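Local atomic coordinates of protein YiiM (PDB entry 1O65), a protein that is of uncharacterised function but carries a MOSC domain, a family generally associated with molybdenum binding and oxidoreductase activity. Residues A[84-96]-A[135-148]. Sequence-based numbering, arbitrary orientation.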
# COMPACT_ATOMS: atom_id res chain seq x y z
N PHE A 84 3.83 -17.40 12.62
CA PHE A 84 2.95 -18.54 12.38
C PHE A 84 3.68 -19.63 11.61
O PHE A 84 3.35 -19.93 10.46
CB PHE A 84 1.69 -18.11 11.63
CG PHE A 84 0.84 -17.07 12.31
CD1 PHE A 84 0.19 -17.35 13.50
CD2 PHE A 84 0.73 -15.79 11.79
CE1 PHE A 84 -0.58 -16.39 14.13
CE2 PHE A 84 -0.03 -14.83 12.41
CZ PHE A 84 -0.69 -15.12 13.59
N PRO A 85 4.68 -20.25 12.24
CA PRO A 85 5.47 -21.31 11.61
C PRO A 85 4.64 -22.46 11.09
O PRO A 85 4.94 -22.97 10.01
CB PRO A 85 6.44 -21.75 12.70
CG PRO A 85 5.72 -21.48 13.97
CD PRO A 85 4.85 -20.27 13.72
N GLU A 86 3.57 -22.85 11.77
CA GLU A 86 2.65 -23.90 11.35
C GLU A 86 2.09 -23.68 9.95
O GLU A 86 1.67 -24.65 9.32
CB GLU A 86 1.45 -23.98 12.31
CG GLU A 86 1.35 -25.21 13.16
CD GLU A 86 2.11 -25.18 14.46
OE1 GLU A 86 2.08 -24.17 15.20
OE2 GLU A 86 2.77 -26.20 14.77
N GLN A 87 1.93 -22.43 9.52
CA GLN A 87 1.45 -22.15 8.17
C GLN A 87 2.38 -21.22 7.40
O GLN A 87 1.93 -20.43 6.57
CB GLN A 87 0.02 -21.62 8.19
CG GLN A 87 -0.20 -20.49 9.19
CD GLN A 87 -1.40 -20.86 10.06
OE1 GLN A 87 -1.12 -21.26 11.30
NE2 GLN A 87 -2.53 -20.83 9.57
N ALA A 88 3.67 -21.44 7.53
CA ALA A 88 4.71 -20.68 6.87
C ALA A 88 4.67 -20.74 5.35
O ALA A 88 5.14 -19.79 4.72
CB ALA A 88 6.09 -21.15 7.36
N GLU A 89 4.11 -21.79 4.74
CA GLU A 89 4.03 -21.92 3.31
C GLU A 89 3.08 -20.88 2.71
O GLU A 89 3.16 -20.62 1.52
CB GLU A 89 3.52 -23.25 2.77
CG GLU A 89 3.44 -24.43 3.65
CD GLU A 89 2.35 -24.34 4.71
OE1 GLU A 89 1.18 -24.53 4.33
OE2 GLU A 89 2.72 -24.10 5.88
N LEU A 90 2.11 -20.44 3.51
CA LEU A 90 1.15 -19.46 3.03
C LEU A 90 1.77 -18.07 2.90
O LEU A 90 1.28 -17.27 2.12
CB LEU A 90 -0.04 -19.33 4.01
CG LEU A 90 -0.84 -20.60 4.28
CD1 LEU A 90 -1.86 -20.31 5.38
CD2 LEU A 90 -1.48 -21.13 3.01
N PHE A 91 2.83 -17.81 3.65
CA PHE A 91 3.40 -16.47 3.64
C PHE A 91 4.43 -16.28 2.56
O PHE A 91 5.63 -16.13 2.82
CB PHE A 91 3.89 -16.11 5.06
CG PHE A 91 2.72 -16.08 6.03
CD1 PHE A 91 1.90 -14.98 6.14
CD2 PHE A 91 2.42 -17.21 6.79
CE1 PHE A 91 0.83 -14.96 7.01
CE2 PHE A 91 1.35 -17.19 7.67
CZ PHE A 91 0.54 -16.08 7.78
N VAL A 92 3.97 -16.25 1.31
CA VAL A 92 4.78 -16.02 0.14
C VAL A 92 4.01 -15.10 -0.82
O VAL A 92 2.78 -15.13 -0.82
CB VAL A 92 5.19 -17.30 -0.61
CG1 VAL A 92 6.06 -18.22 0.23
CG2 VAL A 92 3.99 -18.11 -1.07
N ALA A 93 4.70 -14.21 -1.51
CA ALA A 93 4.02 -13.31 -2.46
C ALA A 93 3.26 -14.17 -3.47
O ALA A 93 3.75 -15.24 -3.83
CB ALA A 93 5.10 -12.46 -3.12
N PRO A 94 2.07 -13.79 -3.89
CA PRO A 94 1.42 -12.57 -3.43
C PRO A 94 0.25 -12.84 -2.52
O PRO A 94 -0.86 -12.31 -2.72
CB PRO A 94 0.95 -11.97 -4.76
CG PRO A 94 0.47 -13.19 -5.50
CD PRO A 94 1.44 -14.28 -5.14
N ALA A 95 0.49 -13.55 -1.42
CA ALA A 95 -0.57 -13.92 -0.50
C ALA A 95 -1.40 -12.74 -0.02
O ALA A 95 -2.59 -12.88 0.26
CB ALA A 95 -0.02 -14.67 0.71
N PHE A 96 -0.81 -11.55 0.10
CA PHE A 96 -1.57 -10.40 0.57
C PHE A 96 -2.30 -9.67 -0.54
O PHE A 96 -2.85 -8.60 -0.27
CB PHE A 96 -0.66 -9.44 1.37
CG PHE A 96 -0.43 -9.93 2.78
CD1 PHE A 96 -1.32 -9.62 3.79
CD2 PHE A 96 0.65 -10.73 3.08
CE1 PHE A 96 -1.13 -10.09 5.08
CE2 PHE A 96 0.86 -11.21 4.37
CZ PHE A 96 -0.02 -10.88 5.37
N LEU A 135 -8.97 -10.99 4.58
CA LEU A 135 -7.69 -11.57 4.90
C LEU A 135 -7.80 -12.64 5.98
O LEU A 135 -7.09 -13.66 5.93
CB LEU A 135 -6.73 -10.47 5.33
CG LEU A 135 -5.77 -9.84 4.33
CD1 LEU A 135 -6.26 -9.87 2.88
CD2 LEU A 135 -5.56 -8.36 4.74
N ASN A 136 -8.61 -12.45 7.02
CA ASN A 136 -8.78 -13.41 8.08
C ASN A 136 -9.23 -14.79 7.61
O ASN A 136 -8.90 -15.77 8.28
CB ASN A 136 -9.75 -12.91 9.16
CG ASN A 136 -9.23 -11.66 9.84
OD1 ASN A 136 -8.02 -11.47 9.95
ND2 ASN A 136 -10.14 -10.81 10.28
N TYR A 137 -9.97 -14.87 6.52
CA TYR A 137 -10.41 -16.13 5.96
C TYR A 137 -9.46 -16.64 4.88
O TYR A 137 -9.47 -17.83 4.56
CB TYR A 137 -11.83 -16.01 5.36
CG TYR A 137 -12.84 -15.35 6.27
CD1 TYR A 137 -12.88 -15.64 7.63
CD2 TYR A 137 -13.77 -14.44 5.78
CE1 TYR A 137 -13.79 -15.03 8.47
CE2 TYR A 137 -14.69 -13.84 6.61
CZ TYR A 137 -14.70 -14.13 7.95
OH TYR A 137 -15.61 -13.53 8.79
N HIS A 138 -8.62 -15.77 4.34
CA HIS A 138 -7.69 -16.19 3.29
C HIS A 138 -6.50 -16.94 3.85
O HIS A 138 -6.01 -17.92 3.27
CB HIS A 138 -7.25 -14.98 2.47
CG HIS A 138 -6.37 -15.34 1.30
ND1 HIS A 138 -5.01 -15.50 1.41
CD2 HIS A 138 -6.68 -15.56 0.00
CE1 HIS A 138 -4.51 -15.80 0.24
NE2 HIS A 138 -5.50 -15.84 -0.64
N PHE A 139 -6.00 -16.51 5.00
CA PHE A 139 -4.87 -17.16 5.65
C PHE A 139 -5.34 -18.14 6.72
O PHE A 139 -4.56 -18.80 7.38
CB PHE A 139 -3.98 -16.11 6.32
CG PHE A 139 -3.28 -15.21 5.34
CD1 PHE A 139 -2.21 -15.70 4.62
CD2 PHE A 139 -3.69 -13.91 5.14
CE1 PHE A 139 -1.56 -14.89 3.71
CE2 PHE A 139 -3.03 -13.09 4.25
CZ PHE A 139 -1.97 -13.58 3.53
N ASP A 140 -6.65 -18.10 6.99
CA ASP A 140 -7.27 -18.92 8.00
C ASP A 140 -6.71 -18.58 9.38
O ASP A 140 -6.46 -19.45 10.22
CB ASP A 140 -7.09 -20.41 7.72
CG ASP A 140 -8.31 -21.19 8.22
OD1 ASP A 140 -9.33 -21.09 7.50
OD2 ASP A 140 -8.23 -21.83 9.28
N ILE A 141 -6.39 -17.32 9.56
CA ILE A 141 -5.89 -16.76 10.82
C ILE A 141 -6.94 -15.70 11.19
O ILE A 141 -7.07 -14.66 10.55
CB ILE A 141 -4.50 -16.16 10.70
CG1 ILE A 141 -3.45 -17.27 10.45
CG2 ILE A 141 -4.12 -15.42 11.98
CD1 ILE A 141 -2.11 -16.76 9.96
N SER A 142 -7.72 -16.04 12.21
CA SER A 142 -8.83 -15.24 12.66
C SER A 142 -8.57 -13.77 12.88
O SER A 142 -9.50 -12.98 12.67
CB SER A 142 -9.46 -15.87 13.91
OG SER A 142 -8.67 -15.61 15.06
N ASP A 143 -7.39 -13.37 13.33
CA ASP A 143 -7.10 -11.98 13.58
C ASP A 143 -5.94 -11.41 12.77
O ASP A 143 -5.32 -10.45 13.23
CB ASP A 143 -6.80 -11.80 15.09
CG ASP A 143 -5.56 -12.57 15.50
OD1 ASP A 143 -5.21 -13.54 14.80
OD2 ASP A 143 -4.93 -12.22 16.52
N ILE A 144 -5.68 -11.91 11.56
CA ILE A 144 -4.56 -11.40 10.77
C ILE A 144 -4.78 -9.94 10.40
O ILE A 144 -3.84 -9.13 10.55
CB ILE A 144 -4.23 -12.27 9.56
CG1 ILE A 144 -2.93 -11.87 8.85
CG2 ILE A 144 -5.35 -12.26 8.52
CD1 ILE A 144 -1.66 -12.28 9.53
N ALA A 145 -6.00 -9.53 10.06
CA ALA A 145 -6.22 -8.11 9.73
C ALA A 145 -5.90 -7.23 10.94
O ALA A 145 -5.23 -6.19 10.81
CB ALA A 145 -7.57 -7.86 9.12
N GLN A 146 -6.31 -7.64 12.13
CA GLN A 146 -5.96 -6.85 13.33
C GLN A 146 -4.45 -6.80 13.47
O GLN A 146 -3.83 -5.76 13.68
CB GLN A 146 -6.63 -7.43 14.56
CG GLN A 146 -6.39 -6.65 15.85
CD GLN A 146 -7.21 -5.37 15.89
OE1 GLN A 146 -8.44 -5.44 15.99
NE2 GLN A 146 -6.59 -4.19 15.79
N LEU A 147 -3.78 -7.92 13.36
CA LEU A 147 -2.33 -8.04 13.44
C LEU A 147 -1.66 -7.11 12.44
O LEU A 147 -0.83 -6.30 12.85
CB LEU A 147 -1.93 -9.50 13.27
CG LEU A 147 -1.49 -10.33 14.46
CD1 LEU A 147 -1.96 -9.85 15.83
CD2 LEU A 147 -1.99 -11.78 14.26
N MET A 148 -2.01 -7.16 11.15
CA MET A 148 -1.38 -6.24 10.19
C MET A 148 -1.52 -4.79 10.63
O MET A 148 -0.53 -4.05 10.67
CB MET A 148 -1.94 -6.32 8.78
CG MET A 148 -2.01 -7.67 8.13
SD MET A 148 -2.81 -7.60 6.52
CE MET A 148 -1.78 -6.42 5.65
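Ile-141 sends its CD1 methyl between two phenylalanines of 84-96, Phe-84 and Phe-91, and following its side chain outward shows how. With CG1 anti to the carbonyl carbon, the long branch leaves CB for the loop. CG2 turns to Phe-84 CZ, while CG1 passes Gln-87, whose NE2 lies 3.8 Å from it. At the tip, CD1 sits 3.8 Å from the centroid of the Phe-84 ring and 21° off its normal, a CH-pi contact over the face, nearer the ring's border than its middle. The same methyl meets Phe-91 quite differently: it lies in the plane of that ring, at its edge, 3.5 Å from CZ. Leu-147 CD2 reaches the edge of Phe-84, 3.6 Å from its CZ.

The Phe-139 ring is the second meeting point, touching Phe-91, Ala-95 and Phe-96. It runs nearly parallel to Phe-91 (planes at 4°), but the centroids are 5.2 Å apart and the rings are displaced laterally past one another, so near-parallel planes do not make this a stack. Both segments belong to the MOSC domain; here the loop between helix 75-83 and strand 100-102 packs against helix 134-138, the start of helix 144-151 and the turn between them. Phe-91, Phe-96 and Phe-139 make an aromatic cluster there, which Trp-80 of helix 75-83 extends by meeting both Phe-91 and Phe-96. Phe-139 CZ stands over the centre of the Phe-96 face, with the planes inclined at 43°. Ala-95 CB meets the Phe-139 edge, 3.4 Å from CE1. Met-148 runs alongside Phe-96 in the opposite sense, a Met-aromatic contact: SD approaches obliquely, 4.5 Å from the ring centroid. Toward the surface, His-138 swings its imidazole to Ala-95 O, which lies 3.5 Å from CE1; its ND1, buried by the contact, has no hydrogen-bonding partner in the model.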